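Local coordinates for protein aldehyde dehydrogenase 12 (Zea mays, PDB 6D97) that oxidises L-glutamate-gamma-semialdehyde to glutamate with NAD+ as the electron acceptor, the last step of proline catabolism in plants, at residues A[47-52]-A[247-252]; A[98-103]-A[183-188]; A[464-469]-A[484-489]. One frame throughout, in Å; residues are numbered along the deposited sequence.

Contact 1 of 3, residues A[47-52]-A[247-252]; sequences NFVQGS and DMDFIN
Met248 meets the ring of Phe48 through its backbone: Met248 O lies in the ring plane at the edge, 3.7 Å from Phe48 CD2. Ser52 N lies over one face of that ring, offset toward the rim, while His239 and Trp53 bring further rings to Phe48. Asp249 follows. Its CG is anti to the carbonyl carbon (chi1 -62°), a torsion that carries the carboxylate across to the turn made by Val49 to Ser52, a type I' turn whose positive phi angles fall on Gln50 and Gly51. There Asp249 OD1 accepts from Gln50 N at 3.2 Å, on the syn side but out of the carboxylate plane. The second oxygen, OD2, is bonded to Ser88, so both oxygens of this buried carboxylate have partners. Phe250 makes the one true bridge, an antiparallel hydrogen-bonded pair with Phe48: Phe250 N donates to Phe48 O at 2.6 Å and Phe48 N returns to Phe250 O at 2.9 Å. Strand 249-251 is the outermost strand of the five-stranded parallel sheet of the NAD-binding Rossmann-type domain, and this pair ties it to strand 43-49 of a separate mixed sheet, with the short strand axes at 143°. Ile251 points away from strand 47-49, and its side chain packs on Lys222. Asn252 then grips Asn47 OD1 twice. Asn252 N approaches almost in line with the C=O, at 2.7 Å, whereas Asn252 ND2 stands above the carbonyl plane at 2.9 Å, the two amide planes being 48° apart. Asn252 OD1 is held by Ser228, and Asn47 ND2 by Ala75 O, which helps fix the rotation of both amides.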
loop_
_atom_site.group_PDB
_atom_site.type_symbol
_atom_site.label_atom_id
_atom_site.label_comp_id
_atom_site.label_asym_id
_atom_site.label_seq_id
_atom_site.Cartn_x
_atom_site.Cartn_y
_atom_site.Cartn_z
ATOM N N ASN A 47 11.245 38.647 10.450
ATOM C CA ASN A 47 11.741 37.285 10.477
ATOM C C ASN A 47 11.357 36.625 11.795
ATOM O O ASN A 47 11.038 37.289 12.783
ATOM C CB ASN A 47 13.260 37.256 10.295
ATOM C CG ASN A 47 13.722 38.094 9.117
ATOM O OD1 ASN A 47 13.544 37.712 7.958
ATOM N ND2 ASN A 47 14.317 39.250 9.408
ATOM N N PHE A 48 11.387 35.297 11.796
ATOM C CA PHE A 48 11.221 34.510 13.008
ATOM C C PHE A 48 12.386 33.540 13.095
ATOM O O PHE A 48 12.573 32.712 12.196
ATOM C CB PHE A 48 9.889 33.756 13.008
ATOM C CG PHE A 48 9.522 33.170 14.338
ATOM C CD1 PHE A 48 8.916 33.952 15.306
ATOM C CD2 PHE A 48 9.769 31.837 14.616
ATOM C CE1 PHE A 48 8.568 33.417 16.526
ATOM C CE2 PHE A 48 9.422 31.298 15.835
ATOM C CZ PHE A 48 8.825 32.089 16.792
ATOM N N VAL A 49 13.170 33.645 14.163
ATOM C CA VAL A 49 14.348 32.805 14.329
ATOM C C VAL A 49 14.613 32.641 15.816
ATOM O O VAL A 49 14.414 33.570 16.605
ATOM C CB VAL A 49 15.570 33.394 13.591
ATOM C CG1 VAL A 49 16.037 34.679 14.258
ATOM C CG2 VAL A 49 16.699 32.385 13.528
ATOM N N GLN A 50 15.047 31.437 16.185
ATOM C CA GLN A 50 15.343 31.080 17.569
ATOM C C GLN A 50 14.177 31.418 18.496
ATOM O O GLN A 50 14.373 31.799 19.652
ATOM C CB GLN A 50 16.639 31.748 18.039
ATOM C CG GLN A 50 17.722 31.780 16.965
ATOM C CD GLN A 50 19.065 31.313 17.476
ATOM O OE1 GLN A 50 19.224 30.156 17.864
ATOM N NE2 GLN A 50 20.040 32.212 17.482
ATOM N N GLY A 51 12.952 31.292 17.984
ATOM C CA GLY A 51 11.754 31.375 18.795
ATOM C C GLY A 51 11.137 32.745 18.979
ATOM O O GLY A 51 10.221 32.879 19.798
ATOM N N SER A 52 11.587 33.765 18.252
ATOM C CA SER A 52 11.000 35.086 18.438
ATOM C C SER A 52 10.994 35.858 17.127
ATOM O O SER A 52 11.802 35.615 16.226
ATOM C CB SER A 52 11.733 35.883 19.527
ATOM O OG SER A 52 13.136 35.852 19.342
ATOM N N ASP A 247 10.295 25.173 16.439
ATOM C CA ASP A 247 10.209 24.148 15.406
ATOM C C ASP A 247 10.525 24.661 14.005
ATOM O O ASP A 247 10.847 23.852 13.128
ATOM C CB ASP A 247 8.822 23.499 15.413
ATOM C CG ASP A 247 8.703 22.393 16.445
ATOM O OD1 ASP A 247 9.539 22.359 17.370
ATOM O OD2 ASP A 247 7.784 21.554 16.327
ATOM N N MET A 248 10.446 25.969 13.761
ATOM C CA MET A 248 10.746 26.472 12.427
ATOM C C MET A 248 11.260 27.902 12.503
ATOM O O MET A 248 11.063 28.611 13.495
ATOM C CB MET A 248 9.521 26.396 11.501
ATOM C CG MET A 248 8.375 27.348 11.845
ATOM S SD MET A 248 8.499 29.006 11.130
ATOM C CE MET A 248 8.343 28.656 9.381
ATOM N N ASP A 249 11.916 28.319 11.421
ATOM C CA ASP A 249 12.408 29.677 11.260
ATOM C C ASP A 249 11.853 30.274 9.974
ATOM O O ASP A 249 11.491 29.559 9.037
ATOM C CB ASP A 249 13.937 29.720 11.234
ATOM C CG ASP A 249 14.549 29.223 12.521
ATOM O OD1 ASP A 249 14.135 29.690 13.601
ATOM O OD2 ASP A 249 15.435 28.352 12.452
ATOM N N PHE A 250 11.820 31.604 9.934
ATOM C CA PHE A 250 11.267 32.355 8.811
ATOM C C PHE A 250 12.263 33.444 8.444
ATOM O O PHE A 250 12.533 34.330 9.260
ATOM C CB PHE A 250 9.908 32.950 9.200
ATOM C CG PHE A 250 9.169 33.610 8.073
ATOM C CD1 PHE A 250 8.851 32.909 6.918
ATOM C CD2 PHE A 250 8.749 34.926 8.193
ATOM C CE1 PHE A 250 8.149 33.521 5.892
ATOM C CE2 PHE A 250 8.050 35.546 7.176
ATOM C CZ PHE A 250 7.746 34.844 6.022
ATOM N N ILE A 251 12.827 33.376 7.241
ATOM C CA ILE A 251 13.851 34.323 6.813
ATOM C C ILE A 251 13.352 35.077 5.586
ATOM O O ILE A 251 12.756 34.483 4.680
ATOM C CB ILE A 251 15.200 33.629 6.529
ATOM C CG1 ILE A 251 16.257 34.667 6.137
ATOM C CG2 ILE A 251 15.059 32.568 5.447
ATOM C CD1 ILE A 251 17.683 34.144 6.153
ATOM N N ASN A 252 13.574 36.387 5.575
ATOM C CA ASN A 252 13.336 37.226 4.410
ATOM C C ASN A 252 14.681 37.737 3.911
ATOM O O ASN A 252 15.487 38.238 4.701
ATOM C CB ASN A 252 12.411 38.401 4.742
ATOM C CG ASN A 252 11.055 37.963 5.271
ATOM O OD1 ASN A 252 10.104 37.796 4.511
ATOM N ND2 ASN A 252 10.955 37.811 6.586
HETATM O O HOH W 1 12.655 29.276 15.959
#

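Contact 2 of 3, residues A[98-103]-A[183-188]; sequences HNPLKA and NGYRWP
Asn99 lies flat over the indole of Trp187, its amide plane only 18° from the ring plane. Asn99 CB stands over the centre of the six-membered ring, 4.0 Å from the centroid and 9° off the normal, a CH-pi contact, and Asn99 CG follows at 3.5 Å from Trp187 CZ2. The amide reaches this place because CG sits between the backbone N and the carbonyl carbon (chi1 57°); the same torsion lets Asn99 OD1 accept from Leu101 N at 2.9 Å, an Asx turn within the type I turn Asn99 to Lys102. Asn99 ND2 is bonded to His95 O and to Gly479 O of a second subunit, and these bonds help hold the amide flat against the indole. Pro100 fills the angle between the two aromatic residues, with CB 3.5 Å from Tyr185 CD1 and CD 3.8 Å from Trp187 CZ3, while further along the chain Pro188 CD lies 3.6 Å from Asn99 CB. Between the two segments Leu101 is the looser side: its CG meets the indole edge at 4.2 Å from Trp187 CH2, and CD2 only grazes the Tyr185 hydroxyl, though Leu478 of the second subunit also packs on it. Arg186 turns its guanidinium away to Ser525. Replacing Trp187 with an alanine would probably leave Asn99 CB and Pro100 CD facing a gap and deprive Arg528 of its cation-pi partner. The contact seats the loop between helices 83-90 and 105-121 on the central strand of the antiparallel sheet 170-174, 180-187, 526-533. The polar bonds stay within the loop or run elsewhere in the assembly, consistent with association mainly by apolar and amide-on-ring packing, with the Asx turn helping to shape the loop.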
loop_
_atom_site.group_PDB
_atom_site.type_symbol
_atom_site.label_atom_id
_atom_site.label_comp_id
_atom_site.label_asym_id
_atom_site.label_seq_id
_atom_site.Cartn_x
_atom_site.Cartn_y
_atom_site.Cartn_z
ATOM N N HIS A 98 11.584 14.636 15.488
ATOM C CA HIS A 98 10.959 13.373 15.847
ATOM C C HIS A 98 11.086 12.437 14.654
ATOM O O HIS A 98 11.363 12.866 13.531
ATOM C CB HIS A 98 9.490 13.558 16.246
ATOM C CG HIS A 98 8.628 14.097 15.146
ATOM N ND1 HIS A 98 8.362 15.442 14.996
ATOM C CD2 HIS A 98 7.978 13.472 14.136
ATOM C CE1 HIS A 98 7.581 15.622 13.947
ATOM N NE2 HIS A 98 7.338 14.443 13.403
ATOM N N ASN A 99 10.884 11.153 14.912
ATOM C CA ASN A 99 10.883 10.142 13.865
ATOM C C ASN A 99 9.987 9.005 14.346
ATOM O O ASN A 99 9.488 9.075 15.477
ATOM C CB ASN A 99 12.311 9.681 13.542
ATOM C CG ASN A 99 13.050 9.147 14.745
ATOM O OD1 ASN A 99 12.629 8.169 15.362
ATOM N ND2 ASN A 99 14.193 9.755 15.056
ATOM N N PRO A 100 9.735 7.963 13.542
ATOM C CA PRO A 100 8.799 6.917 13.988
ATOM C C PRO A 100 9.157 6.255 15.311
ATOM O O PRO A 100 8.288 5.599 15.897
ATOM C CB PRO A 100 8.835 5.905 12.837
ATOM C CG PRO A 100 9.126 6.715 11.648
ATOM C CD PRO A 100 10.080 7.788 12.117
ATOM N N LEU A 101 10.387 6.399 15.804
ATOM C CA LEU A 101 10.789 5.775 17.058
ATOM C C LEU A 101 11.112 6.765 18.169
ATOM O O LEU A 101 11.341 6.337 19.306
ATOM C CB LEU A 101 12.013 4.872 16.834
ATOM C CG LEU A 101 11.811 3.662 15.923
ATOM C CD1 LEU A 101 13.066 2.793 15.894
ATOM C CD2 LEU A 101 10.600 2.853 16.357
ATOM N N LYS A 102 11.148 8.064 17.878
ATOM C CA LYS A 102 11.581 9.067 18.842
ATOM C C LYS A 102 10.559 10.192 18.916
ATOM O O LYS A 102 10.149 10.727 17.881
ATOM C CB LYS A 102 12.952 9.633 18.468
ATOM C CG LYS A 102 13.468 10.655 19.463
ATOM C CD LYS A 102 14.745 11.303 18.974
ATOM C CE LYS A 102 14.462 12.174 17.765
ATOM N NZ LYS A 102 15.636 13.004 17.389
ATOM N N ALA A 103 10.176 10.560 20.140
ATOM C CA ALA A 103 9.161 11.576 20.397
ATOM C C ALA A 103 7.932 11.429 19.494
ATOM O O ALA A 103 7.488 12.406 18.881
ATOM C CB ALA A 103 9.755 12.971 20.262
ATOM N N ASN A 183 12.306 -4.014 8.639
ATOM C CA ASN A 183 11.335 -2.932 8.700
ATOM C C ASN A 183 11.785 -1.768 7.833
ATOM O O ASN A 183 12.966 -1.415 7.819
ATOM C CB ASN A 183 11.142 -2.448 10.142
ATOM C CG ASN A 183 10.730 -3.562 11.078
ATOM O OD1 ASN A 183 11.536 -4.418 11.441
ATOM N ND2 ASN A 183 9.474 -3.549 11.486
ATOM N N GLY A 184 10.833 -1.162 7.126
ATOM C CA GLY A 184 11.119 0.031 6.355
ATOM C C GLY A 184 10.396 1.254 6.883
ATOM O O GLY A 184 9.162 1.286 6.893
ATOM N N TYR A 185 11.144 2.268 7.310
ATOM C CA TYR A 185 10.581 3.462 7.920
ATOM C C TYR A 185 10.767 4.673 7.015
ATOM O O TYR A 185 11.584 4.669 6.091
ATOM C CB TYR A 185 11.230 3.750 9.278
ATOM C CG TYR A 185 10.880 2.765 10.367
ATOM C CD1 TYR A 185 9.741 2.939 11.149
ATOM C CD2 TYR A 185 11.695 1.663 10.620
ATOM C CE1 TYR A 185 9.421 2.043 12.151
ATOM C CE2 TYR A 185 11.385 0.761 11.617
ATOM C CZ TYR A 185 10.251 0.958 12.380
ATOM O OH TYR A 185 9.945 0.057 13.370
ATOM N N ARG A 186 9.994 5.718 7.300
ATOM C CA ARG A 186 10.181 7.031 6.691
ATOM C C ARG A 186 10.907 7.891 7.718
ATOM O O ARG A 186 10.318 8.318 8.714
ATOM C CB ARG A 186 8.853 7.655 6.279
ATOM C CG ARG A 186 7.993 6.801 5.363
ATOM C CD ARG A 186 8.755 6.338 4.137
ATOM N NE ARG A 186 9.383 7.451 3.431
ATOM C CZ ARG A 186 10.116 7.316 2.331
ATOM N NH1 ARG A 186 10.309 6.115 1.809
ATOM N NH2 ARG A 186 10.659 8.381 1.759
ATOM N N TRP A 187 12.191 8.132 7.480
ATOM C CA TRP A 187 13.031 8.897 8.392
ATOM C C TRP A 187 13.098 10.352 7.951
ATOM O O TRP A 187 13.135 10.632 6.751
ATOM C CB TRP A 187 14.443 8.326 8.430
ATOM C CG TRP A 187 14.983 8.175 9.803
ATOM C CD1 TRP A 187 16.045 8.837 10.353
ATOM C CD2 TRP A 187 14.486 7.299 10.816
ATOM N NE1 TRP A 187 16.240 8.421 11.647
ATOM C CE2 TRP A 187 15.295 7.479 11.957
ATOM C CE3 TRP A 187 13.434 6.378 10.870
ATOM C CZ2 TRP A 187 15.083 6.773 13.140
ATOM C CZ3 TRP A 187 13.225 5.677 12.043
ATOM C CH2 TRP A 187 14.047 5.879 13.164
ATOM N N PRO A 188 13.141 11.295 8.886
ATOM C CA PRO A 188 13.293 12.701 8.503
ATOM C C PRO A 188 14.706 12.974 8.017
ATOM O O PRO A 188 15.605 12.138 8.107
ATOM C CB PRO A 188 12.993 13.457 9.800
ATOM C CG PRO A 188 13.405 12.511 10.866
ATOM C CD PRO A 188 13.076 11.131 10.348
#

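Contact 3 of 3, residues A[464-469]-A[484-489]; sequences AAIVSN and GTTYAG
Ile466 and Thr486 stand on one face of the sheet, with Ala464 and Ala488, and cross obliquely, Ile466 CD1 resting 3.9 Å from Thr486 CG2. Thr486 CG2 is anti to the backbone N, which turns this methyl toward the isoleucine; OG1, anti to the carbonyl carbon (chi1 -59°), is bonded instead to Asn483 O and to Arg528 of a second subunit. The other face carries Ala465 and Tyr487, whose ring presents its edge to the neighbouring strand, with Ala464 O in the ring plane 3.7 Å from Tyr487 CD1. Ala464 N donates to Thr485 O at 3.2 Å, Ala464 O accepts from Tyr487 N at 2.8 Å, and Tyr487 O receives Ile466 N at 2.8 Å. Ile466 O accepts the next bond, from Gly489 N. Asn469 OD1, bonded to Ile490 N, lies 3.5 Å from Gly489 CA, whose backbone angles disfavour a side chain; Asn469 ND2 donates to Val534 O of the second subunit. With axes 12° apart and helix 471-479, which links the strands in sequence, packing on Ile466, this is a parallel beta-alpha-beta crossover ending the mixed seven-stranded sheet, which a strand of the second subunit continues.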
loop_
_atom_site.group_PDB
_atom_site.type_symbol
_atom_site.label_atom_id
_atom_site.label_comp_id
_atom_site.label_asym_id
_atom_site.label_seq_id
_atom_site.Cartn_x
_atom_site.Cartn_y
_atom_site.Cartn_z
ATOM N N ALA A 464 -0.291 19.520 -18.198
ATOM C CA ALA A 464 -0.705 19.279 -19.572
ATOM C C ALA A 464 -2.169 18.874 -19.559
ATOM O O ALA A 464 -2.683 18.376 -18.554
ATOM C CB ALA A 464 0.145 18.196 -20.239
ATOM N N ALA A 465 -2.830 19.092 -20.692
ATOM C CA ALA A 465 -4.235 18.752 -20.850
ATOM C C ALA A 465 -4.466 18.159 -22.230
ATOM O O ALA A 465 -3.948 18.666 -23.229
ATOM C CB ALA A 465 -5.140 19.974 -20.653
ATOM N N ILE A 466 -5.248 17.086 -22.272
ATOM C CA ILE A 466 -5.625 16.422 -23.514
ATOM C C ILE A 466 -7.145 16.472 -23.572
ATOM O O ILE A 466 -7.831 15.693 -22.898
ATOM C CB ILE A 466 -5.106 14.983 -23.588
ATOM C CG1 ILE A 466 -3.648 14.923 -23.127
ATOM C CG2 ILE A 466 -5.239 14.451 -25.011
ATOM C CD1 ILE A 466 -3.206 13.554 -22.712
ATOM N N VAL A 467 -7.677 17.396 -24.368
ATOM C CA VAL A 467 -9.117 17.641 -24.426
ATOM C C VAL A 467 -9.682 16.713 -25.496
ATOM O O VAL A 467 -9.707 17.030 -26.686
ATOM C CB VAL A 467 -9.437 19.108 -24.695
ATOM C CG1 VAL A 467 -10.941 19.319 -24.721
ATOM C CG2 VAL A 467 -8.780 19.991 -23.639
ATOM N N SER A 468 -10.147 15.548 -25.052
ATOM C CA SER A 468 -10.741 14.512 -25.886
ATOM C C SER A 468 -11.326 13.455 -24.964
ATOM O O SER A 468 -10.823 13.239 -23.859
ATOM C CB SER A 468 -9.710 13.879 -26.830
ATOM O OG SER A 468 -10.200 12.673 -27.392
ATOM N N ASN A 469 -12.399 12.812 -25.421
ATOM C CA ASN A 469 -12.971 11.665 -24.727
ATOM C C ASN A 469 -12.738 10.356 -25.465
ATOM O O ASN A 469 -13.184 9.306 -24.992
ATOM C CB ASN A 469 -14.471 11.870 -24.494
ATOM C CG ASN A 469 -14.755 12.561 -23.181
ATOM O OD1 ASN A 469 -13.836 12.985 -22.485
ATOM N ND2 ASN A 469 -16.027 12.678 -22.832
ATOM N N GLY A 484 4.074 15.757 -15.474
ATOM C CA GLY A 484 3.811 15.099 -14.202
ATOM C C GLY A 484 2.395 15.270 -13.693
ATOM O O GLY A 484 1.952 14.524 -12.815
ATOM N N THR A 485 1.671 16.254 -14.220
ATOM C CA THR A 485 0.287 16.505 -13.813
ATOM C C THR A 485 -0.525 16.732 -15.085
ATOM O O THR A 485 -0.735 17.871 -15.511
ATOM C CB THR A 485 0.177 17.682 -12.862
ATOM O OG1 THR A 485 1.184 17.577 -11.849
ATOM C CG2 THR A 485 -1.188 17.674 -12.209
ATOM N N THR A 486 -0.995 15.639 -15.674
ATOM C CA THR A 486 -1.682 15.663 -16.954
ATOM C C THR A 486 -3.158 15.354 -16.753
ATOM O O THR A 486 -3.509 14.358 -16.112
ATOM C CB THR A 486 -1.060 14.654 -17.919
ATOM O OG1 THR A 486 0.324 14.972 -18.111
ATOM C CG2 THR A 486 -1.777 14.699 -19.257
ATOM N N TYR A 487 -4.016 16.208 -17.305
ATOM C CA TYR A 487 -5.459 16.020 -17.265
ATOM C C TYR A 487 -5.941 15.534 -18.626
ATOM O O TYR A 487 -5.465 15.999 -19.665
ATOM C CB TYR A 487 -6.176 17.317 -16.883
ATOM C CG TYR A 487 -5.769 17.903 -15.545
ATOM C CD1 TYR A 487 -4.551 18.555 -15.390
ATOM C CD2 TYR A 487 -6.613 17.823 -14.444
ATOM C CE1 TYR A 487 -4.179 19.102 -14.179
ATOM C CE2 TYR A 487 -6.245 18.361 -13.224
ATOM C CZ TYR A 487 -5.028 18.999 -13.097
ATOM O OH TYR A 487 -4.665 19.542 -11.886
ATOM N N ALA A 488 -6.888 14.597 -18.619
ATOM C CA ALA A 488 -7.351 13.957 -19.845
ATOM C C ALA A 488 -8.864 13.815 -19.807
ATOM O O ALA A 488 -9.417 13.306 -18.829
ATOM C CB ALA A 488 -6.697 12.584 -20.038
ATOM N N GLY A 489 -9.521 14.241 -20.879
ATOM C CA GLY A 489 -10.967 14.238 -20.937
ATOM C C GLY A 489 -11.452 15.521 -21.572
ATOM O O GLY A 489 -10.661 16.450 -21.754
#

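Overall arrangement
The three contacts sit in different parts of the subunit. Contacts 1 and 2 are neighbours, with centres 25 Å apart and nearest atoms about 6 Å apart, and contact 2 is nested along the chain inside the loop that contact 1 closes. Contact 3 opens later in sequence, with its centre 41 Å from that of contact 1, on the opposite side of the chain's centre, and 37 Å from that of contact 2. Contact 1 is the one close to the cofactor: the side chain of Asn252 is about 9 Å from bound NAD, and that of Ile251 about 4 Å from that of NAD-binding Lys222. Contacts 2 and 3 lie away from the NAD site, and both touch the second subunit.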